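Local atomic coordinates of siderophore biosynthesis lipase/esterase, putative (Aspergillus fumigatus, PDB entry 6GUP), a protein that hydrolyses the ester bonds of the fungal siderophore fusarinine C, releasing fusarinine and iron, but leaves triacetylfusarinine C intact. Residues Gly43-Gly48 with Leu74-Gln79; Met198-Ala203 with Arg233-Thr238; Leu214-Thr219 with His226-Ala231. One frame throughout, in Å; residues are numbered along the deposited sequence.

Contact 1: residues Gly43-Gly48 with Leu74-Gln79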
ATOM      1  N   GLY A  43      -6.974   3.184   8.715  1.00 37.95           N
ATOM      2  CA  GLY A  43      -6.963   4.500   8.080  1.00 40.96           C
ATOM      3  C   GLY A  43      -7.992   4.621   6.973  1.00 42.74           C
ATOM      4  O   GLY A  43      -8.763   3.690   6.720  1.00 42.51           O
ATOM      5  N   GLY A  44      -8.000   5.774   6.308  1.00 45.26           N
ATOM      6  CA  GLY A  44      -8.905   6.026   5.185  1.00 49.09           C
ATOM      7  C   GLY A  44      -8.662   5.106   4.001  1.00 54.06           C
ATOM      8  O   GLY A  44      -7.636   4.423   3.934  1.00 54.27           O
ATOM      9  N   LEU A  45      -9.617   5.081   3.072  1.00 58.81           N
ATOM     10  CA  LEU A  45      -9.501   4.262   1.863  1.00 62.57           C
ATOM     11  C   LEU A  45      -8.290   4.708   1.044  1.00 57.80           C
ATOM     12  O   LEU A  45      -8.195   5.876   0.660  1.00 56.55           O
ATOM     13  CB  LEU A  45     -10.773   4.359   1.012  1.00 68.86           C
ATOM     14  CG  LEU A  45     -10.801   3.574  -0.307  1.00 72.57           C
ATOM     15  CD1 LEU A  45     -10.793   2.078  -0.047  1.00 70.86           C
ATOM     16  CD2 LEU A  45     -12.013   3.959  -1.140  1.00 75.23           C
ATOM     17  N   GLY A  46      -7.374   3.774   0.792  1.00 53.76           N
ATOM     18  CA  GLY A  46      -6.146   4.057   0.052  1.00 53.78           C
ATOM     19  C   GLY A  46      -4.975   4.577   0.878  1.00 54.95           C
ATOM     20  O   GLY A  46      -3.980   5.026   0.305  1.00 56.11           O
ATOM     21  N   ASP A  47      -5.076   4.514   2.208  1.00 56.52           N
ATOM     22  CA  ASP A  47      -4.008   4.998   3.096  1.00 59.05           C
ATOM     23  C   ASP A  47      -2.893   3.967   3.266  1.00 57.22           C
ATOM     24  O   ASP A  47      -1.721   4.275   3.042  1.00 55.68           O
ATOM     25  CB  ASP A  47      -4.564   5.387   4.477  1.00 61.62           C
ATOM     26  CG  ASP A  47      -5.369   6.683   4.453  1.00 65.39           C
ATOM     27  OD1 ASP A  47      -5.704   7.184   3.357  1.00 64.58           O
ATOM     28  OD2 ASP A  47      -5.674   7.202   5.548  1.00 67.18           O
ATOM     29  N   GLY A  48      -3.263   2.750   3.664  1.00 54.50           N
ATOM     30  CA  GLY A  48      -2.288   1.709   4.003  1.00 53.87           C
ATOM     31  C   GLY A  48      -1.643   2.025   5.342  1.00 52.01           C
ATOM     32  O   GLY A  48      -2.348   2.253   6.328  1.00 52.53           O
ATOM     33  N   LEU A  74      -4.664  -3.150   3.385  1.00 37.91           N
ATOM     34  CA  LEU A  74      -5.717  -3.990   2.834  1.00 38.15           C
ATOM     35  C   LEU A  74      -5.467  -4.065   1.329  1.00 40.07           C
ATOM     36  O   LEU A  74      -4.537  -3.433   0.823  1.00 41.21           O
ATOM     37  CB  LEU A  74      -7.086  -3.363   3.123  1.00 36.81           C
ATOM     38  CG  LEU A  74      -7.386  -2.985   4.581  1.00 35.75           C
ATOM     39  CD1 LEU A  74      -8.606  -2.079   4.671  1.00 35.28           C
ATOM     40  CD2 LEU A  74      -7.578  -4.226   5.442  1.00 35.60           C
ATOM     41  N   THR A  75      -6.284  -4.833   0.613  1.00 41.32           N
ATOM     42  CA  THR A  75      -6.260  -4.816  -0.855  1.00 41.94           C
ATOM     43  C   THR A  75      -6.777  -3.461  -1.355  1.00 44.59           C
ATOM     44  O   THR A  75      -6.288  -2.938  -2.358  1.00 45.18           O
ATOM     45  CB  THR A  75      -7.105  -5.960  -1.454  1.00 44.84           C
ATOM     46  OG1 THR A  75      -6.613  -7.219  -0.976  1.00 43.98           O
ATOM     47  CG2 THR A  75      -7.055  -5.954  -2.988  1.00 45.66           C
ATOM     48  N   SER A  76      -7.753  -2.902  -0.640  1.00 47.20           N
ATOM     49  CA  SER A  76      -8.301  -1.578  -0.945  1.00 48.57           C
ATOM     50  C   SER A  76      -7.329  -0.413  -0.713  1.00 47.41           C
ATOM     51  O   SER A  76      -7.558   0.685  -1.227  1.00 48.16           O
ATOM     52  CB  SER A  76      -9.577  -1.347  -0.141  1.00 51.02           C
ATOM     53  OG  SER A  76     -10.535  -2.340  -0.450  1.00 53.20           O
ATOM     54  N   SER A  77      -6.273  -0.639   0.074  1.00 45.49           N
ATOM     55  CA  SER A  77      -5.147   0.302   0.162  1.00 47.03           C
ATOM     56  C   SER A  77      -4.522   0.543  -1.213  1.00 49.30           C
ATOM     57  O   SER A  77      -4.196   1.679  -1.559  1.00 51.53           O
ATOM     58  CB  SER A  77      -4.067  -0.213   1.120  1.00 46.27           C
ATOM     59  OG  SER A  77      -4.612  -0.544   2.387  1.00 47.01           O
ATOM     60  N   TYR A  78      -4.372  -0.532  -1.984  1.00 51.02           N
ATOM     61  CA  TYR A  78      -3.782  -0.480  -3.325  1.00 54.33           C
ATOM     62  C   TYR A  78      -4.837  -0.283  -4.428  1.00 56.64           C
ATOM     63  O   TYR A  78      -4.552   0.353  -5.443  1.00 57.50           O
ATOM     64  CB  TYR A  78      -2.944  -1.739  -3.574  1.00 54.66           C
ATOM     65  CG  TYR A  78      -1.921  -2.007  -2.479  1.00 55.63           C
ATOM     66  CD1 TYR A  78      -0.737  -1.272  -2.405  1.00 55.00           C
ATOM     67  CD2 TYR A  78      -2.145  -2.986  -1.507  1.00 56.14           C
ATOM     68  CE1 TYR A  78       0.198  -1.504  -1.407  1.00 56.18           C
ATOM     69  CE2 TYR A  78      -1.214  -3.226  -0.503  1.00 57.32           C
ATOM     70  CZ  TYR A  78      -0.044  -2.484  -0.457  1.00 57.45           C
ATOM     71  OH  TYR A  78       0.885  -2.712   0.531  1.00 58.35           O
ATOM     72  N   GLN A  79      -6.046  -0.810  -4.225  1.00 56.87           N
ATOM     73  CA  GLN A  79      -7.163  -0.601  -5.159  1.00 56.88           C
ATOM     74  C   GLN A  79      -8.205   0.317  -4.512  1.00 56.59           C
ATOM     75  O   GLN A  79      -9.292  -0.120  -4.120  1.00 58.48           O
ATOM     76  CB  GLN A  79      -7.790  -1.939  -5.579  1.00 59.62           C
ATOM     77  CG  GLN A  79      -6.792  -3.059  -5.844  1.00 63.23           C
ATOM     78  CD  GLN A  79      -7.407  -4.258  -6.548  1.00 66.04           C
ATOM     79  OE1 GLN A  79      -8.388  -4.136  -7.286  1.00 66.86           O
ATOM     80  NE2 GLN A  79      -6.824  -5.430  -6.328  1.00 66.82           N
TER
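Ser76 meets Leu45 first along the second segment, its CB lying 3.6 Å from Leu45 CD1. Leu45 reaches it because CG stands opposite the backbone N (chi1 179°), which brings CD1 against the short, weakly bonded helix 75-78 at Ser76. The hydroxyl of Ser76 takes no part in this apolar touch; it is hydrogen-bonded to Asp89 and Arg88 of helix 86-108. Ser77 follows, where the two backbones run nearest, Gly46 CA to Ser77 CA 3.9 Å. Its carbonyl O receives a CA-H...O contact from Gly46 CA at 3.5 Å, with an angle of 151° at the hydrogen. Ser77 OG lies 3.6 Å from Gly48 CA, and its rotation is fixed by a nearly straight bond from Leu74 N to Ser77 OG (2.8 Å, 175°). Facing the helix, Gly44-Asp47 form a type II beta turn closed by Asp47 N to Gly44 O (3.1 Å), with Gly46 at positive phi. Across the dimer, Asp47 O is weakly hydrogen-bonded to Tyr78 OH of the second subunit. Leu45 N is hydrogen-bonded to Thr124 OG1, next to Ser123, the probable nucleophile. A glycine-rich turn after a central strand, packed beside a putative nucleophile elbow, is consistent with the oxyanion-hole loop of alpha/beta-hydrolases.

Contact 2: residues Met198-Ala203 with Arg233-Thr238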
ATOM      1  N   MET A 198     -19.524  11.266 -17.782  1.00 56.68           N
ATOM      2  CA  MET A 198     -18.517  10.241 -18.093  1.00 54.92           C
ATOM      3  C   MET A 198     -18.789   8.937 -17.352  1.00 51.51           C
ATOM      4  O   MET A 198     -18.731   7.856 -17.942  1.00 50.46           O
ATOM      5  CB  MET A 198     -17.112  10.723 -17.719  1.00 55.56           C
ATOM      6  CG  MET A 198     -16.542  11.777 -18.648  1.00 57.36           C
ATOM      7  SD  MET A 198     -15.024  12.490 -17.989  1.00 62.02           S
ATOM      8  CE  MET A 198     -13.914  11.098 -18.181  1.00 67.18           C
ATOM      9  N   ALA A 199     -19.074   9.056 -16.056  1.00 48.07           N
ATOM     10  CA  ALA A 199     -19.295   7.901 -15.189  1.00 45.50           C
ATOM     11  C   ALA A 199     -20.558   7.113 -15.548  1.00 46.87           C
ATOM     12  O   ALA A 199     -20.556   5.881 -15.488  1.00 45.56           O
ATOM     13  CB  ALA A 199     -19.337   8.337 -13.733  1.00 43.28           C
ATOM     14  N   ARG A 200     -21.627   7.821 -15.913  1.00 48.42           N
ATOM     15  CA  ARG A 200     -22.871   7.180 -16.365  1.00 50.41           C
ATOM     16  C   ARG A 200     -22.689   6.454 -17.696  1.00 48.13           C
ATOM     17  O   ARG A 200     -23.210   5.352 -17.879  1.00 47.94           O
ATOM     18  CB  ARG A 200     -24.003   8.199 -16.502  1.00 54.97           C
ATOM     19  CG  ARG A 200     -24.432   8.848 -15.196  1.00 59.41           C
ATOM     20  CD  ARG A 200     -25.772   9.547 -15.347  1.00 66.04           C
ATOM     21  NE  ARG A 200     -25.826  10.862 -14.711  1.00 74.37           N
ATOM     22  CZ  ARG A 200     -26.878  11.682 -14.767  1.00 82.99           C
ATOM     23  NH1 ARG A 200     -27.986  11.332 -15.425  1.00 86.56           N
ATOM     24  NH2 ARG A 200     -26.825  12.862 -14.158  1.00 85.94           N
ATOM     25  N   GLU A 201     -21.961   7.085 -18.618  1.00 47.30           N
ATOM     26  CA  GLU A 201     -21.655   6.495 -19.924  1.00 51.40           C
ATOM     27  C   GLU A 201     -20.840   5.205 -19.784  1.00 49.95           C
ATOM     28  O   GLU A 201     -21.106   4.224 -20.478  1.00 49.60           O
ATOM     29  CB  GLU A 201     -20.908   7.508 -20.803  1.00 57.83           C
ATOM     30  CG  GLU A 201     -20.747   7.099 -22.266  1.00 67.68           C
ATOM     31  CD  GLU A 201     -19.351   6.604 -22.619  1.00 73.85           C
ATOM     32  OE1 GLU A 201     -18.358   7.253 -22.226  1.00 78.22           O
ATOM     33  OE2 GLU A 201     -19.244   5.572 -23.315  1.00 77.25           O
ATOM     34  N   ALA A 202     -19.865   5.215 -18.876  1.00 49.00           N
ATOM     35  CA  ALA A 202     -19.039   4.036 -18.592  1.00 48.01           C
ATOM     36  C   ALA A 202     -19.840   2.893 -17.965  1.00 47.01           C
ATOM     37  O   ALA A 202     -19.619   1.731 -18.302  1.00 47.05           O
ATOM     38  CB  ALA A 202     -17.873   4.411 -17.693  1.00 49.13           C
ATOM     39  N   ALA A 203     -20.761   3.222 -17.058  1.00 45.78           N
ATOM     40  CA  ALA A 203     -21.635   2.217 -16.439  1.00 45.47           C
ATOM     41  C   ALA A 203     -22.483   1.484 -17.481  1.00 45.68           C
ATOM     42  O   ALA A 203     -22.629   0.262 -17.423  1.00 45.26           O
ATOM     43  CB  ALA A 203     -22.529   2.860 -15.388  1.00 44.31           C
ATOM     44  N   ARG A 233     -17.311   3.578  -8.997  1.00 56.61           N
ATOM     45  CA  ARG A 233     -17.148   4.106  -7.648  1.00 57.94           C
ATOM     46  C   ARG A 233     -17.634   5.543  -7.532  1.00 59.33           C
ATOM     47  O   ARG A 233     -18.288   5.895  -6.553  1.00 60.77           O
ATOM     48  CB  ARG A 233     -15.703   4.018  -7.171  1.00 57.42           C
ATOM     49  CG  ARG A 233     -15.642   4.174  -5.671  1.00 61.76           C
ATOM     50  CD  ARG A 233     -14.258   4.273  -5.061  1.00 65.20           C
ATOM     51  NE  ARG A 233     -14.336   5.035  -3.812  1.00 68.64           N
ATOM     52  CZ  ARG A 233     -15.035   4.676  -2.727  1.00 71.62           C
ATOM     53  NH1 ARG A 233     -15.734   3.539  -2.682  1.00 75.51           N
ATOM     54  NH2 ARG A 233     -15.036   5.470  -1.659  1.00 71.28           N
ATOM     55  N   PHE A 234     -17.304   6.366  -8.522  1.00 58.56           N
ATOM     56  CA  PHE A 234     -17.755   7.753  -8.548  1.00 57.55           C
ATOM     57  C   PHE A 234     -19.287   7.863  -8.585  1.00 58.42           C
ATOM     58  O   PHE A 234     -19.857   8.724  -7.909  1.00 59.41           O
ATOM     59  CB  PHE A 234     -17.130   8.497  -9.732  1.00 55.30           C
ATOM     60  CG  PHE A 234     -17.665   9.884  -9.923  1.00 53.96           C
ATOM     61  CD1 PHE A 234     -17.024  10.983  -9.359  1.00 53.41           C
ATOM     62  CD2 PHE A 234     -18.825  10.090 -10.655  1.00 54.38           C
ATOM     63  CE1 PHE A 234     -17.530  12.263  -9.532  1.00 52.69           C
ATOM     64  CE2 PHE A 234     -19.335  11.361 -10.826  1.00 54.90           C
ATOM     65  CZ  PHE A 234     -18.687  12.451 -10.271  1.00 54.69           C
ATOM     66  N   LEU A 235     -19.940   7.007  -9.374  1.00 56.39           N
ATOM     67  CA  LEU A 235     -21.413   6.995  -9.467  1.00 55.84           C
ATOM     68  C   LEU A 235     -22.099   6.716  -8.139  1.00 57.03           C
ATOM     69  O   LEU A 235     -23.155   7.282  -7.853  1.00 58.87           O
ATOM     70  CB  LEU A 235     -21.912   5.975 -10.501  1.00 52.41           C
ATOM     71  CG  LEU A 235     -21.917   6.398 -11.968  1.00 52.86           C
ATOM     72  CD1 LEU A 235     -22.593   5.319 -12.798  1.00 51.98           C
ATOM     73  CD2 LEU A 235     -22.605   7.740 -12.183  1.00 55.16           C
ATOM     74  N   SER A 236     -21.502   5.831  -7.346  1.00 56.22           N
ATOM     75  CA  SER A 236     -21.965   5.554  -5.987  1.00 55.72           C
ATOM     76  C   SER A 236     -22.029   6.825  -5.133  1.00 56.04           C
ATOM     77  O   SER A 236     -22.981   7.023  -4.374  1.00 58.39           O
ATOM     78  CB  SER A 236     -21.042   4.534  -5.314  1.00 53.36           C
ATOM     79  OG  SER A 236     -21.596   4.063  -4.102  1.00 56.68           O
ATOM     80  N   LEU A 237     -21.020   7.683  -5.280  1.00 53.73           N
ATOM     81  CA  LEU A 237     -20.896   8.899  -4.474  1.00 51.79           C
ATOM     82  C   LEU A 237     -21.811  10.054  -4.911  1.00 54.13           C
ATOM     83  O   LEU A 237     -22.142  10.904  -4.082  1.00 54.24           O
ATOM     84  CB  LEU A 237     -19.428   9.363  -4.434  1.00 51.72           C
ATOM     85  CG  LEU A 237     -18.375   8.300  -4.062  1.00 51.05           C
ATOM     86  CD1 LEU A 237     -17.003   8.918  -3.829  1.00 51.28           C
ATOM     87  CD2 LEU A 237     -18.796   7.466  -2.857  1.00 50.88           C
ATOM     88  N   THR A 238     -22.224  10.086  -6.184  1.00 59.25           N
ATOM     89  CA  THR A 238     -23.013  11.211  -6.728  1.00 69.05           C
ATOM     90  C   THR A 238     -24.469  10.927  -7.114  1.00 77.10           C
ATOM     91  O   THR A 238     -25.271  11.862  -7.156  1.00 78.69           O
ATOM     92  CB  THR A 238     -22.330  11.818  -7.964  1.00 73.60           C
ATOM     93  OG1 THR A 238     -22.255  10.843  -9.011  1.00 72.26           O
ATOM     94  CG2 THR A 238     -20.944  12.283  -7.610  1.00 77.48           C
TER
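Leu235 carries most of this helix contact, its two methyl branches straddling Ala199. CD1 lies 3.4 Å from Ala199 O and 3.6 Å from Ala203 CB, while CD2 sits 3.7 Å from Ala199 CB and also touches Arg200 CG. With CG opposite its own carbonyl carbon (chi1 -82°), the leucine extends across to helix 185-205, meeting the aliphatic part of Arg200 at about a right angle. Phe234, the residue before, supplies the second apolar touch: its ring carbon CD2 comes within 3.6 Å of Ala199 CB, which approaches the ring obliquely. The small methyls of Ala199 and Ala203, one helical turn apart, let the leucine branches come close to the backbone. Further out, Thr238 CG2 rests 3.5 Å above one face of the Phe234 ring, toward its rim, and Leu195 and Thr196 of helix 185-205 also touch that phenylalanine. Leu214, from the loop after strand 211-213, packs on it as well. Ala202, on the buried side of its helix, rests against Ala231 at the start of helix 231-238. Side chain meets side chain through carbon atoms alone, and the outer edge, at Arg200 and Ala203, is exposed. The segment axes approach to 9.3 Å at a signed crossing angle of -123°, a helix-helix packing of Leu235 against small alanines, outside the central sheet of the alpha/beta-hydrolase fold.

Contact 3: residues Leu214-Thr219 with His226-Ala231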
ATOM      1  N   LEU A 214     -11.506   7.459 -13.955  1.00 45.28           N
ATOM      2  CA  LEU A 214     -11.736   8.849 -14.331  1.00 44.61           C
ATOM      3  C   LEU A 214     -10.456   9.653 -14.086  1.00 45.16           C
ATOM      4  O   LEU A 214      -9.638   9.257 -13.250  1.00 45.13           O
ATOM      5  CB  LEU A 214     -12.909   9.438 -13.543  1.00 44.93           C
ATOM      6  CG  LEU A 214     -14.248   8.705 -13.714  1.00 45.32           C
ATOM      7  CD1 LEU A 214     -15.263   9.189 -12.690  1.00 45.82           C
ATOM      8  CD2 LEU A 214     -14.794   8.868 -15.125  1.00 44.90           C
ATOM      9  N   PRO A 215     -10.272  10.777 -14.812  1.00 47.72           N
ATOM     10  CA  PRO A 215      -9.023  11.538 -14.690  1.00 50.15           C
ATOM     11  C   PRO A 215      -8.807  12.106 -13.290  1.00 51.59           C
ATOM     12  O   PRO A 215      -9.727  12.690 -12.710  1.00 50.21           O
ATOM     13  CB  PRO A 215      -9.187  12.675 -15.711  1.00 50.83           C
ATOM     14  CG  PRO A 215     -10.300  12.257 -16.602  1.00 50.01           C
ATOM     15  CD  PRO A 215     -11.203  11.420 -15.755  1.00 47.61           C
ATOM     16  N   LEU A 216      -7.598  11.925 -12.767  1.00 54.78           N
ATOM     17  CA  LEU A 216      -7.235  12.409 -11.433  1.00 58.56           C
ATOM     18  C   LEU A 216      -7.274  13.942 -11.384  1.00 59.22           C
ATOM     19  O   LEU A 216      -7.694  14.519 -10.379  1.00 60.13           O
ATOM     20  CB  LEU A 216      -5.850  11.870 -11.027  1.00 62.70           C
ATOM     21  CG  LEU A 216      -5.432  11.773  -9.552  1.00 68.54           C
ATOM     22  CD1 LEU A 216      -5.219  13.139  -8.923  1.00 74.70           C
ATOM     23  CD2 LEU A 216      -6.395  10.937  -8.718  1.00 67.51           C
ATOM     24  N   ALA A 217      -6.855  14.586 -12.476  1.00 59.01           N
ATOM     25  CA  ALA A 217      -6.948  16.045 -12.623  1.00 60.00           C
ATOM     26  C   ALA A 217      -8.347  16.575 -12.302  1.00 59.26           C
ATOM     27  O   ALA A 217      -8.485  17.575 -11.601  1.00 60.45           O
ATOM     28  CB  ALA A 217      -6.551  16.463 -14.032  1.00 60.67           C
ATOM     29  N   MET A 218      -9.368  15.887 -12.814  1.00 57.37           N
ATOM     30  CA  MET A 218     -10.770  16.275 -12.625  1.00 55.28           C
ATOM     31  C   MET A 218     -11.348  15.868 -11.264  1.00 51.75           C
ATOM     32  O   MET A 218     -11.956  16.695 -10.586  1.00 51.76           O
ATOM     33  CB  MET A 218     -11.630  15.688 -13.751  1.00 58.66           C
ATOM     34  CG  MET A 218     -11.284  16.240 -15.126  1.00 62.42           C
ATOM     35  SD  MET A 218     -12.229  15.488 -16.465  1.00 62.76           S
ATOM     36  CE  MET A 218     -13.807  16.310 -16.292  1.00 61.98           C
ATOM     37  N   THR A 219     -11.167  14.604 -10.874  1.00 49.17           N
ATOM     38  CA  THR A 219     -11.786  14.067  -9.646  1.00 48.60           C
ATOM     39  C   THR A 219     -11.291  14.731  -8.358  1.00 49.10           C
ATOM     40  O   THR A 219     -12.073  14.939  -7.429  1.00 49.06           O
ATOM     41  CB  THR A 219     -11.586  12.541  -9.502  1.00 48.00           C
ATOM     42  OG1 THR A 219     -10.191  12.224  -9.564  1.00 47.11           O
ATOM     43  CG2 THR A 219     -12.338  11.785 -10.592  1.00 49.97           C
ATOM     44  N   HIS A 226      -9.049  12.822  -2.330  1.00 78.97           N
ATOM     45  CA  HIS A 226      -7.986  12.976  -3.337  1.00 84.49           C
ATOM     46  C   HIS A 226      -7.368  11.622  -3.728  1.00 83.96           C
ATOM     47  O   HIS A 226      -6.156  11.506  -3.934  1.00 84.50           O
ATOM     48  CB  HIS A 226      -6.916  13.962  -2.834  1.00 94.11           C
ATOM     49  CG  HIS A 226      -6.091  14.583  -3.919  1.00105.85           C
ATOM     50  ND1 HIS A 226      -5.414  13.842  -4.865  1.00111.89           N
ATOM     51  CD2 HIS A 226      -5.809  15.880  -4.190  1.00113.08           C
ATOM     52  CE1 HIS A 226      -4.763  14.655  -5.676  1.00118.20           C
ATOM     53  NE2 HIS A 226      -4.988  15.897  -5.290  1.00118.33           N
ATOM     54  N   THR A 227      -8.223  10.606  -3.827  1.00 84.52           N
ATOM     55  CA  THR A 227      -7.818   9.258  -4.235  1.00 84.64           C
ATOM     56  C   THR A 227      -8.406   9.015  -5.631  1.00 77.92           C
ATOM     57  O   THR A 227      -9.437   9.608  -5.968  1.00 78.71           O
ATOM     58  CB  THR A 227      -8.262   8.183  -3.198  1.00 86.69           C
ATOM     59  OG1 THR A 227      -7.848   6.880  -3.617  1.00 87.20           O
ATOM     60  CG2 THR A 227      -9.763   8.166  -2.983  1.00 78.75           C
ATOM     61  N   PRO A 228      -7.752   8.168  -6.460  1.00 71.29           N
ATOM     62  CA  PRO A 228      -8.295   7.882  -7.796  1.00 68.97           C
ATOM     63  C   PRO A 228      -9.687   7.254  -7.751  1.00 65.23           C
ATOM     64  O   PRO A 228     -10.032   6.594  -6.767  1.00 65.79           O
ATOM     65  CB  PRO A 228      -7.277   6.893  -8.386  1.00 68.92           C
ATOM     66  CG  PRO A 228      -6.566   6.328  -7.205  1.00 68.35           C
ATOM     67  CD  PRO A 228      -6.456   7.492  -6.273  1.00 68.75           C
ATOM     68  N   LEU A 229     -10.470   7.466  -8.807  1.00 59.23           N
ATOM     69  CA  LEU A 229     -11.856   7.006  -8.849  1.00 55.33           C
ATOM     70  C   LEU A 229     -12.199   6.324 -10.165  1.00 49.77           C
ATOM     71  O   LEU A 229     -11.985   6.887 -11.242  1.00 47.09           O
ATOM     72  CB  LEU A 229     -12.813   8.182  -8.621  1.00 56.60           C
ATOM     73  CG  LEU A 229     -12.846   8.805  -7.222  1.00 57.51           C
ATOM     74  CD1 LEU A 229     -13.720  10.049  -7.225  1.00 55.57           C
ATOM     75  CD2 LEU A 229     -13.350   7.818  -6.177  1.00 58.13           C
ATOM     76  N   SER A 230     -12.737   5.109 -10.063  1.00 45.31           N
ATOM     77  CA  SER A 230     -13.373   4.443 -11.193  1.00 42.97           C
ATOM     78  C   SER A 230     -14.733   5.089 -11.432  1.00 40.79           C
ATOM     79  O   SER A 230     -15.275   5.771 -10.555  1.00 41.82           O
ATOM     80  CB  SER A 230     -13.538   2.941 -10.932  1.00 44.27           C
ATOM     81  OG  SER A 230     -14.530   2.686  -9.950  1.00 43.36           O
ATOM     82  N   ALA A 231     -15.272   4.873 -12.627  1.00 40.46           N
ATOM     83  CA  ALA A 231     -16.598   5.377 -12.988  1.00 41.26           C
ATOM     84  C   ALA A 231     -17.687   4.813 -12.077  1.00 44.53           C
ATOM     85  O   ALA A 231     -18.564   5.550 -11.624  1.00 45.89           O
ATOM     86  CB  ALA A 231     -16.911   5.047 -14.437  1.00 39.12           C
TER
HETATM   87  O   HOH W   1      -9.515   9.742 -10.504  1.00 46.31           O
HETATM   88  O   HOH W   2      -9.514  12.373  -6.888  1.00 51.36           O
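Leu216 reaches across with both methyl branches, one to each of two partners. CD1 lies 3.6 Å from His226 CE1, approaching the imidazole obliquely with the two side chains at about a right angle, although His226 is poorly ordered. CD2 settles on Pro228, 3.7 Å from its CA. CG standing opposite the backbone N (chi1 -158°) carries the branches across, and chi2 (-70°) sends one methyl to each partner. Deeper in, Thr219 and Leu229 lie alongside one another and point opposite ways, and Leu229 CD1 touches both CB and CG2 of the threonine at 4.0 Å. Leu214 completes the apolar side by laying CD1 over the backbone of Ser230 and Ala231. The polar link is Leu214 N to Leu229 O, 2.8 Å long and 159° at the hydrogen, meeting the carbonyl nearly end-on. One water donates to Leu214 O, accepts from Leu229 N and bonds Thr219 OG1; a second donates to Thr227 O and also bonds Thr219 OG1. The threonine hydroxyl therefore has both waters as partners, 2.7 and 2.8 Å from OG1. One direct backbone bond and two water bridges thus join the chain pieces, so their polar link is partly solvent-mediated.

Overall arrangement
From the N terminus, contact 1 comes first: the loop after strand 37-42 meets helix 75-78, closing a loop that carries helix 55-61 and strand 67-72, beside the central sheet. It is complete before contact 2 opens on helix 185-205. Contact 3 is nested inside the loop that contact 2 closes, its own loop covering the end of helix 216-222 and the turn beyond; contact 2 then closes on helix 231-238. Contacts 2 and 3 touch directly, Met198 CE on Pro215 CD and Ala199 CB on Ala231 O among others, forming one helical region outside the sheet. Leu45 packing on Arg233 links contact 1 to it, though the centres of contacts 1 and 2 are about 20 Å apart.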